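Local coordinates for sensor protein (Haloarcula marismortui ATCC 43049, PDB 3BWL) that probably acts as a phosphorelay sensor histidine kinase, of which this chain is a PAS domain with an indole aldehyde in its pocket, at residues P27-V32 with Q44-E49. Sequence-based numbering, arbitrary orientation. Where two conformers were deposited one is given.
Sequences PDMIDV and QRFCAE. With I3A (1H-indole-3-carbaldehyde), chain F.
Met29, a selenomethionine, leans against helix 44-49 along its whole side chain. Its CB rests on Phe46 CA at 3.9 Å, CG touches both that CA and Glu49 CG, and SE meets Glu49 CB at 3.9 Å. The chain then bends at its last torsion (chi3 60°), which lays CE over one face of the Phe46 ring, 3.9 Å from the centroid, as a CH-pi contact. Phe46, with CG anti to its backbone N (chi1 -176°), points its ring across the strand toward the ligand pocket, where CE1 comes within 3.7 Å of Asp31 OD1. Asp31 lines that pocket: its OD2 lies 2.7 Å from the aldehyde O of the indole-3-carbaldehyde; the ligand is hydrogen-bonded to Asp66 OD2.

At the loop end, Arg45 runs its aliphatic part past the Pro27 carbonyl and brings NE to 3.7 Å from Pro27 CA, while its NE and NH2 donate to the carbonyls of Ser26 and Asn25. A water donates to both Pro27 O and Glu49 OE2, two acceptors that Arg86 of the second subunit also binds.

In this PAS fold the helix starts one residue after strand 39-42, outermost within this chain, and crosses strand 29-32 at -112°, their axes 6.2 Å apart; Asn43 OD1 accepts from the backbone N of both Ile30 and Phe46, and strand 115-124 pairs with the Met29 strand on the side away from 39-42.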
ATOM      1  N   PRO A  27       0.380   2.805   6.169  1.00 16.79           N
ATOM      2  CA  PRO A  27       1.207   2.854   7.400  1.00 16.04           C
ATOM      3  C   PRO A  27       2.661   2.475   7.109  1.00 16.63           C
ATOM      4  O   PRO A  27       3.556   2.809   7.884  1.00 16.07           O
ATOM      5  CB  PRO A  27       0.538   1.861   8.343  1.00 16.78           C
ATOM      6  CG  PRO A  27      -0.288   0.960   7.442  1.00 16.23           C
ATOM      7  CD  PRO A  27      -0.717   1.828   6.280  1.00 18.26           C
ATOM      8  N   ASP A  28       2.879   1.777   5.981  1.00 15.53           N
ATOM      9  CA  ASP A  28       4.230   1.435   5.529  1.00 16.82           C
ATOM     10  C   ASP A  28       4.673   2.364   4.396  1.00 16.86           C
ATOM     11  O   ASP A  28       3.858   2.942   3.676  1.00 17.62           O
ATOM     12  CB  ASP A  28       4.313  -0.025   5.058  1.00 16.76           C
ATOM     13  CG  ASP A  28       4.118  -1.016   6.189  1.00 17.03           C
ATOM     14  OD1 ASP A  28       4.678  -0.841   7.288  1.00 16.26           O
ATOM     15  OD2 ASP A  28       3.377  -1.992   5.977  1.00 22.78           O
HETATM   16  N   MSE A  29       5.981   2.563   4.303  1.00 16.20           N
HETATM   17  CA  MSE A  29       6.565   3.471   3.298  1.00 16.21           C
HETATM   18  C   MSE A  29       6.449   2.827   1.922  1.00 15.81           C
HETATM   19  O   MSE A  29       6.606   1.587   1.808  1.00 16.41           O
HETATM   20  CB  MSE A  29       8.040   3.676   3.614  1.00 16.53           C
HETATM   21  CG  MSE A  29       8.256   4.205   5.030  1.00 16.02           C
HETATM   22 SE   MSE A  29      10.087   4.025   5.612  0.60 18.71          SE
HETATM   23  CE  MSE A  29      10.962   5.092   4.283  1.00 23.41           C
ATOM     24  N   ILE A  30       6.175   3.650   0.889  1.00 14.09           N
ATOM     25  CA  ILE A  30       6.118   3.160  -0.484  1.00 14.85           C
ATOM     26  C   ILE A  30       7.029   3.996  -1.400  1.00 15.35           C
ATOM     27  O   ILE A  30       7.005   5.227  -1.354  1.00 14.48           O
ATOM     28  CB  ILE A  30       4.694   3.277  -1.027  1.00 16.15           C
ATOM     29  CG1 ILE A  30       3.718   2.523  -0.119  1.00 16.23           C
ATOM     30  CG2 ILE A  30       4.661   2.729  -2.512  1.00 14.38           C
ATOM     31  CD1 ILE A  30       2.205   2.653  -0.577  1.00 15.24           C
ATOM     32  N   ASP A  31       7.839   3.340  -2.223  1.00 15.74           N
ATOM     33  CA  ASP A  31       8.538   4.058  -3.270  1.00 16.96           C
ATOM     34  C   ASP A  31       8.424   3.228  -4.538  1.00 17.10           C
ATOM     35  O   ASP A  31       8.199   1.987  -4.480  1.00 16.56           O
ATOM     36  CB  ASP A  31      10.013   4.324  -2.912  1.00 18.42           C
ATOM     37  CG  ASP A  31      10.821   3.043  -2.717  1.00 20.40           C
ATOM     38  OD1 ASP A  31      10.885   2.521  -1.577  1.00 23.24           O
ATOM     39  OD2 ASP A  31      11.461   2.582  -3.715  1.00 22.13           O
ATOM     40  N   VAL A  32       8.514   3.929  -5.662  1.00 17.38           N
ATOM     41  CA  VAL A  32       8.511   3.333  -7.001  1.00 17.20           C
ATOM     42  C   VAL A  32       9.852   3.660  -7.655  1.00 17.98           C
ATOM     43  O   VAL A  32      10.254   4.840  -7.669  1.00 18.76           O
ATOM     44  CB  VAL A  32       7.326   3.887  -7.877  1.00 16.76           C
ATOM     45  CG1 VAL A  32       7.336   3.227  -9.262  1.00 15.91           C
ATOM     46  CG2 VAL A  32       5.995   3.588  -7.176  1.00 17.62           C
ATOM     47  N   GLN A  44       3.677   9.863   1.027  1.00 17.53           N
ATOM     48  CA  GLN A  44       3.975  10.815   2.106  0.50 18.44           C
ATOM     49  C   GLN A  44       4.631  10.090   3.279  1.00 18.45           C
ATOM     50  O   GLN A  44       5.525  10.655   3.929  1.00 18.12           O
ATOM     51  CB  GLN A  44       2.734  11.606   2.547  0.50 18.95           C
ATOM     52  CG  GLN A  44       2.998  12.487   3.799  0.50 23.08           C
ATOM     53  CD  GLN A  44       3.854  13.711   3.511  0.50 26.59           C
ATOM     54  OE1 GLN A  44       3.451  14.602   2.762  0.50 30.73           O
ATOM     55  NE2 GLN A  44       5.034  13.773   4.131  0.50 28.79           N
ATOM     56  N   ARG A  45       4.227   8.830   3.520  1.00 17.63           N
ATOM     57  CA  ARG A  45       4.805   8.042   4.613  1.00 16.71           C
ATOM     58  C   ARG A  45       6.353   7.917   4.454  1.00 17.27           C
ATOM     59  O   ARG A  45       7.090   8.055   5.424  1.00 16.76           O
ATOM     60  CB  ARG A  45       4.139   6.661   4.719  1.00 16.61           C
ATOM     61  CG  ARG A  45       4.547   5.891   5.994  1.00 17.03           C
ATOM     62  CD  ARG A  45       3.983   6.470   7.270  1.00 17.57           C
ATOM     63  NE  ARG A  45       2.511   6.320   7.272  1.00 16.18           N
ATOM     64  CZ  ARG A  45       1.673   6.744   8.221  1.00 19.06           C
ATOM     65  NH1 ARG A  45       2.119   7.371   9.291  1.00 19.77           N
ATOM     66  NH2 ARG A  45       0.361   6.520   8.099  1.00 17.02           N
ATOM     67  N   PHE A  46       6.807   7.628   3.245  1.00 16.68           N
ATOM     68  CA  PHE A  46       8.246   7.524   2.962  1.00 17.73           C
ATOM     69  C   PHE A  46       8.959   8.810   3.373  1.00 18.48           C
ATOM     70  O   PHE A  46       9.950   8.769   4.100  1.00 17.86           O
ATOM     71  CB  PHE A  46       8.448   7.237   1.474  1.00 18.12           C
ATOM     72  CG  PHE A  46       9.884   7.009   1.092  1.00 18.01           C
ATOM     73  CD1 PHE A  46      10.348   5.718   0.894  1.00 20.09           C
ATOM     74  CD2 PHE A  46      10.751   8.080   0.928  1.00 19.09           C
ATOM     75  CE1 PHE A  46      11.685   5.476   0.548  1.00 17.73           C
ATOM     76  CE2 PHE A  46      12.102   7.875   0.582  1.00 20.61           C
ATOM     77  CZ  PHE A  46      12.560   6.573   0.367  1.00 20.66           C
ATOM     78  N   CYS A  47       8.442   9.953   2.900  1.00 18.61           N
ATOM     79  CA  CYS A  47       9.047  11.268   3.155  1.00 20.21           C
ATOM     80  C   CYS A  47       9.028  11.608   4.658  1.00 20.17           C
ATOM     81  O   CYS A  47      10.065  12.035   5.250  1.00 20.28           O
ATOM     82  CB  CYS A  47       8.295  12.332   2.345  1.00 20.61           C
ATOM     83  SG  CYS A  47       8.488  12.096   0.598  1.00 24.51           S
ATOM     84  N   ALA A  48       7.859  11.429   5.271  1.00 19.40           N
ATOM     85  CA  ALA A  48       7.687  11.712   6.688  1.00 19.97           C
ATOM     86  C   ALA A  48       8.600  10.862   7.572  1.00 20.72           C
ATOM     87  O   ALA A  48       9.261  11.394   8.452  1.00 19.45           O
ATOM     88  CB  ALA A  48       6.259  11.506   7.098  1.00 20.81           C
ATOM     89  N   GLU A  49       8.621   9.557   7.337  1.00 20.06           N
ATOM     90  CA  GLU A  49       9.433   8.622   8.153  1.00 20.81           C
ATOM     91  C   GLU A  49      10.925   8.976   8.053  1.00 21.25           C
ATOM     92  O   GLU A  49      11.631   8.931   9.056  1.00 21.47           O
ATOM     93  CB  GLU A  49       9.201   7.179   7.723  1.00 21.70           C
ATOM     94  CG  GLU A  49       7.765   6.618   8.100  1.00 24.27           C
ATOM     95  CD  GLU A  49       7.682   6.014   9.498  1.00 29.88           C
ATOM     96  OE1 GLU A  49       8.369   6.499  10.428  1.00 27.63           O
ATOM     97  OE2 GLU A  49       6.947   5.011   9.657  1.00 29.71           O
TER
HETATM   98  O   I3A F 601      12.942   0.411  -3.029  1.00 22.83           O
HETATM   99  C3' I3A F 601      13.413   0.515  -1.901  1.00 22.53           C
HETATM  100  C3  I3A F 601      14.714  -0.160  -1.563  1.00 21.15           C
HETATM  101  C2  I3A F 601      15.305   0.030  -0.284  1.00 19.22           C
HETATM  102  N   I3A F 601      16.462  -0.706  -0.381  1.00 20.34           N
HETATM  103  C8  I3A F 601      16.608  -1.284  -1.608  1.00 20.60           C
HETATM  104  C9  I3A F 601      15.524  -0.942  -2.410  1.00 21.46           C
HETATM  105  C4  I3A F 601      15.421  -1.433  -3.729  1.00 20.37           C
HETATM  106  C5  I3A F 601      16.465  -2.243  -4.248  1.00 21.08           C
HETATM  107  C6  I3A F 601      17.578  -2.559  -3.452  1.00 20.68           C
HETATM  108  C7  I3A F 601      17.639  -2.085  -2.127  1.00 21.71           C
HETATM  109  O   HOH W   1       6.456   3.105   7.893  1.00 24.87           O